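Local coordinates for D-aminopeptidase (PDB 5TZB), which probably cleaves N-terminal beta-amino acids from peptides, as a beta-aminopeptidase of peptidase family S58 with an Ntn-hydrolase-type fold, at residues C191-L205 with A340-L353. Sequence-based numbering, arbitrary orientation.
Sequences CHEFKGGIGTASRVL and AAAEAVEEAIVNAL
Strand 197-204 and residues 340-353 of helix 331-355 run roughly antiparallel, at 140°, and their axes approach to 5.6 Å. Gly199 and the small side chains of Ala201, Ala344, Ala348 and Ala352 permit this. Gly199 CA lies 3.2 Å from Ala348 O in a CA-H...O contact. Asn351 ND2 donates to Thr200 O at 2.9 Å, with Thr200 O in the plane of the Asn351 amide; Asn351 OD1 is hydrogen-bonded to Thr23 OG1. This is helix-on-sheet packing, as in the layered alpha/beta Ntn hydrolases. Val345 and Ile349 pack on strand 260-266 of the same sheet. The bend at chi2 (-71°) turns the Arg203 chain along the helix, where it crosses Glu343 and Glu347 at about a right angle. The three form a salt-bridge network. Arg203 NE meets the anti lone pair of Glu343 OE1 at 2.6 Å, nearly straight. NH1 and NH2 both donate to Glu347 OE1, which lies in the guanidinium plane and is met nearly along its C-O bond. Arg24 also salt-bridges Glu347 OE1, and Arg203 NH1 donates to Ser202 O. In the turn 191-194 ahead of the strand, Leu353 CD2 sits against Cys191 CB at 3.8 Å. One water donates to both Lys195 O and Leu353 O.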
loop_
_atom_site.group_PDB
_atom_site.type_symbol
_atom_site.label_atom_id
_atom_site.label_comp_id
_atom_site.label_asym_id
_atom_site.label_seq_id
_atom_site.Cartn_x
_atom_site.Cartn_y
_atom_site.Cartn_z
ATOM N N CYS C 191 -14.830 24.523 8.290
ATOM C CA CYS C 191 -14.014 23.673 9.154
ATOM C C CYS C 191 -14.514 23.717 10.597
ATOM O O CYS C 191 -14.726 24.791 11.164
ATOM C CB CYS C 191 -12.545 24.090 9.076
ATOM S SG CYS C 191 -11.416 23.087 10.074
ATOM N N HIS C 192 -14.728 22.541 11.176
ATOM C CA HIS C 192 -15.321 22.428 12.506
ATOM C C HIS C 192 -16.583 23.288 12.655
ATOM O O HIS C 192 -16.833 23.891 13.703
ATOM C CB HIS C 192 -14.284 22.768 13.583
ATOM C CG HIS C 192 -13.263 21.685 13.775
ATOM N ND1 HIS C 192 -13.560 20.493 14.402
ATOM C CD2 HIS C 192 -11.956 21.610 13.424
ATOM C CE1 HIS C 192 -12.478 19.731 14.432
ATOM N NE2 HIS C 192 -11.490 20.389 13.851
ATOM N N GLU C 193 -17.357 23.342 11.570
ATOM C CA GLU C 193 -18.621 24.066 11.520
ATOM C C GLU C 193 -18.422 25.559 11.790
ATOM O O GLU C 193 -19.341 26.251 12.230
ATOM C CB GLU C 193 -19.619 23.440 12.498
ATOM C CG GLU C 193 -19.799 21.956 12.234
ATOM C CD GLU C 193 -20.789 21.290 13.169
ATOM O OE1 GLU C 193 -20.412 20.296 13.840
ATOM O OE2 GLU C 193 -21.945 21.740 13.206
ATOM N N PHE C 194 -17.197 26.025 11.557
ATOM C CA PHE C 194 -16.888 27.443 11.412
ATOM C C PHE C 194 -16.369 27.665 10.002
ATOM O O PHE C 194 -16.187 26.700 9.255
ATOM C CB PHE C 194 -15.827 27.898 12.404
ATOM C CG PHE C 194 -16.274 27.899 13.824
ATOM C CD1 PHE C 194 -17.191 28.839 14.281
ATOM C CD2 PHE C 194 -15.744 26.983 14.724
ATOM C CE1 PHE C 194 -17.597 28.849 15.613
ATOM C CE2 PHE C 194 -16.138 26.989 16.057
ATOM C CZ PHE C 194 -17.068 27.924 16.503
ATOM N N LYS C 195 -16.050 28.908 9.653
ATOM C CA LYS C 195 -15.439 29.174 8.345
ATOM C C LYS C 195 -14.071 28.521 8.234
ATOM O O LYS C 195 -13.227 28.658 9.125
ATOM C CB LYS C 195 -15.305 30.680 8.094
ATOM C CG LYS C 195 -14.749 31.016 6.706
ATOM C CD LYS C 195 -15.724 30.610 5.605
ATOM C CE LYS C 195 -15.138 30.824 4.206
ATOM N NZ LYS C 195 -14.122 29.792 3.844
ATOM N N GLY C 196 -13.841 27.814 7.128
ATOM C CA GLY C 196 -12.576 27.141 6.919
ATOM C C GLY C 196 -11.775 27.724 5.772
ATOM O O GLY C 196 -11.939 28.897 5.425
ATOM N N GLY C 197 -10.900 26.907 5.189
ATOM C CA GLY C 197 -10.119 27.331 4.042
ATOM C C GLY C 197 -8.616 27.179 4.187
ATOM O O GLY C 197 -8.114 26.214 4.758
ATOM N N ILE C 198 -7.891 28.156 3.658
ATOM C CA ILE C 198 -6.437 28.063 3.554
ATOM C C ILE C 198 -5.742 28.375 4.872
ATOM O O ILE C 198 -6.070 29.363 5.532
ATOM C CB ILE C 198 -5.911 29.021 2.456
ATOM C CG1 ILE C 198 -6.518 28.648 1.104
ATOM C CG2 ILE C 198 -4.396 28.982 2.375
ATOM C CD1 ILE C 198 -6.178 27.189 0.628
ATOM N N GLY C 199 -4.783 27.529 5.246
ATOM C CA GLY C 199 -3.946 27.769 6.413
ATOM C C GLY C 199 -2.512 27.353 6.131
ATOM O O GLY C 199 -2.265 26.446 5.330
ATOM N N THR C 200 -1.554 28.017 6.769
ATOM C CA THR C 200 -0.149 27.688 6.527
ATOM C C THR C 200 0.711 27.941 7.768
ATOM O O THR C 200 0.343 28.731 8.633
ATOM C CB THR C 200 0.397 28.495 5.330
ATOM O OG1 THR C 200 1.676 27.992 4.947
ATOM C CG2 THR C 200 0.525 29.979 5.680
ATOM N N ALA C 201 1.840 27.251 7.857
ATOM C CA ALA C 201 2.771 27.410 8.975
ATOM C C ALA C 201 4.099 26.739 8.638
ATOM O O ALA C 201 4.191 25.979 7.672
ATOM C CB ALA C 201 2.199 26.816 10.269
ATOM N N SER C 202 5.119 27.027 9.438
ATOM C CA SER C 202 6.423 26.414 9.260
ATOM C C SER C 202 7.169 26.230 10.569
ATOM O O SER C 202 6.829 26.838 11.598
ATOM C CB SER C 202 7.275 27.249 8.301
ATOM O OG SER C 202 7.639 28.472 8.911
ATOM N N ARG C 203 8.199 25.393 10.516
ATOM C CA ARG C 203 9.105 25.179 11.638
ATOM C C ARG C 203 10.534 25.116 11.115
ATOM O O ARG C 203 10.793 24.545 10.044
ATOM C CB ARG C 203 8.762 23.884 12.376
ATOM C CG ARG C 203 7.426 23.884 13.088
ATOM C CD ARG C 203 7.433 24.778 14.312
ATOM N NE ARG C 203 6.196 24.674 15.091
ATOM C CZ ARG C 203 5.102 25.396 14.862
ATOM N NH1 ARG C 203 5.085 26.283 13.873
ATOM N NH2 ARG C 203 4.022 25.240 15.627
ATOM N N VAL C 204 11.464 25.679 11.876
ATOM C CA VAL C 204 12.874 25.619 11.517
ATOM C C VAL C 204 13.603 24.776 12.555
ATOM O O VAL C 204 13.512 25.051 13.745
ATOM C CB VAL C 204 13.517 27.032 11.472
ATOM C CG1 VAL C 204 15.000 26.937 11.133
ATOM C CG2 VAL C 204 12.798 27.940 10.473
ATOM N N LEU C 205 14.338 23.764 12.117
ATOM C CA LEU C 205 15.108 22.952 13.057
ATOM C C LEU C 205 16.361 23.699 13.483
ATOM O O LEU C 205 16.844 24.586 12.772
ATOM C CB LEU C 205 15.500 21.613 12.440
ATOM C CG LEU C 205 14.383 20.692 11.967
ATOM C CD1 LEU C 205 14.883 19.270 11.697
ATOM C CD2 LEU C 205 13.252 20.700 12.956
ATOM N N ALA C 340 8.348 18.415 13.468
ATOM C CA ALA C 340 8.123 19.706 12.835
ATOM C C ALA C 340 6.924 19.695 11.896
ATOM O O ALA C 340 6.159 20.647 11.883
ATOM C CB ALA C 340 9.369 20.156 12.078
ATOM N N ALA C 341 6.790 18.640 11.086
ATOM C CA ALA C 341 5.695 18.554 10.140
ATOM C C ALA C 341 4.384 18.474 10.879
ATOM O O ALA C 341 3.419 19.138 10.498
ATOM C CB ALA C 341 5.857 17.343 9.180
ATOM N N ALA C 342 4.360 17.675 11.944
ATOM C CA ALA C 342 3.143 17.509 12.727
ATOM C C ALA C 342 2.706 18.840 13.315
ATOM O O ALA C 342 1.526 19.187 13.262
ATOM C CB ALA C 342 3.348 16.464 13.841
ATOM N N GLU C 343 3.657 19.603 13.855
ATOM C CA GLU C 343 3.348 20.932 14.402
ATOM C C GLU C 343 2.884 21.915 13.329
ATOM O O GLU C 343 1.954 22.709 13.564
ATOM C CB GLU C 343 4.566 21.533 15.121
ATOM C CG GLU C 343 4.903 20.880 16.456
ATOM C CD GLU C 343 5.918 21.664 17.282
ATOM O OE1 GLU C 343 6.288 22.810 16.913
ATOM O OE2 GLU C 343 6.349 21.116 18.318
ATOM N N ALA C 344 3.562 21.887 12.175
ATOM C CA ALA C 344 3.264 22.819 11.091
ATOM C C ALA C 344 1.837 22.623 10.594
ATOM O O ALA C 344 1.114 23.592 10.359
ATOM C CB ALA C 344 4.244 22.635 9.957
ATOM N N VAL C 345 1.436 21.362 10.447
ATOM C CA VAL C 345 0.082 21.026 10.021
ATOM C C VAL C 345 -0.948 21.441 11.072
ATOM O O VAL C 345 -1.989 22.024 10.736
ATOM C CB VAL C 345 -0.050 19.520 9.732
ATOM C CG1 VAL C 345 -1.522 19.132 9.540
ATOM C CG2 VAL C 345 0.780 19.162 8.520
ATOM N N GLU C 346 -0.660 21.150 12.340
ATOM C CA GLU C 346 -1.574 21.525 13.410
ATOM C C GLU C 346 -1.807 23.045 13.403
ATOM O O GLU C 346 -2.952 23.497 13.436
ATOM C CB GLU C 346 -1.039 21.067 14.777
ATOM C CG GLU C 346 -1.998 21.298 15.953
ATOM C CD GLU C 346 -1.417 20.839 17.288
ATOM O OE1 GLU C 346 -0.330 20.232 17.281
ATOM O OE2 GLU C 346 -2.029 21.102 18.345
ATOM N N GLU C 347 -0.734 23.830 13.349
ATOM C CA GLU C 347 -0.893 25.290 13.392
ATOM C C GLU C 347 -1.524 25.844 12.115
ATOM O O GLU C 347 -2.277 26.828 12.158
ATOM C CB GLU C 347 0.441 25.995 13.643
ATOM C CG GLU C 347 0.267 27.502 13.846
ATOM C CD GLU C 347 1.539 28.209 14.284
ATOM O OE1 GLU C 347 2.536 27.521 14.573
ATOM O OE2 GLU C 347 1.520 29.457 14.369
ATOM N N ALA C 348 -1.228 25.203 10.990
ATOM C CA ALA C 348 -1.776 25.636 9.711
ATOM C C ALA C 348 -3.296 25.558 9.751
ATOM O O ALA C 348 -3.981 26.482 9.319
ATOM C CB ALA C 348 -1.230 24.780 8.581
ATOM N N ILE C 349 -3.811 24.464 10.309
ATOM C CA ILE C 349 -5.254 24.277 10.430
ATOM C C ILE C 349 -5.861 25.337 11.352
ATOM O O ILE C 349 -6.867 25.963 11.006
ATOM C CB ILE C 349 -5.601 22.862 10.955
ATOM C CG1 ILE C 349 -5.182 21.801 9.928
ATOM C CG2 ILE C 349 -7.099 22.757 11.245
ATOM C CD1 ILE C 349 -5.150 20.382 10.471
ATOM N N VAL C 350 -5.259 25.557 12.519
ATOM C CA VAL C 350 -5.804 26.564 13.435
ATOM C C VAL C 350 -5.705 27.957 12.793
ATOM O O VAL C 350 -6.610 28.786 12.951
ATOM C CB VAL C 350 -5.102 26.539 14.810
ATOM C CG1 VAL C 350 -5.749 27.546 15.761
ATOM C CG2 VAL C 350 -5.184 25.141 15.420
ATOM N N ASN C 351 -4.637 28.201 12.030
ATOM C CA ASN C 351 -4.514 29.474 11.307
ATOM C C ASN C 351 -5.658 29.681 10.308
ATOM O O ASN C 351 -6.124 30.795 10.121
ATOM C CB ASN C 351 -3.168 29.568 10.580
ATOM C CG ASN C 351 -2.052 30.113 11.464
ATOM O OD1 ASN C 351 -2.303 30.714 12.509
ATOM N ND2 ASN C 351 -0.815 29.952 11.015
ATOM N N ALA C 352 -6.098 28.606 9.657
ATOM C CA ALA C 352 -7.215 28.699 8.715
ATOM C C ALA C 352 -8.481 29.169 9.421
ATOM O O ALA C 352 -9.212 30.016 8.913
ATOM C CB ALA C 352 -7.468 27.343 8.029
ATOM N N LEU C 353 -8.733 28.605 10.591
ATOM C CA LEU C 353 -9.890 28.958 11.393
ATOM C C LEU C 353 -9.822 30.411 11.859
ATOM O O LEU C 353 -10.816 31.134 11.831
ATOM C CB LEU C 353 -9.987 28.021 12.594
ATOM C CG LEU C 353 -10.414 26.607 12.204
ATOM C CD1 LEU C 353 -10.131 25.640 13.350
ATOM C CD2 LEU C 353 -11.896 26.615 11.881
HETATM O O HOH W 1 -13.378 30.543 11.209
#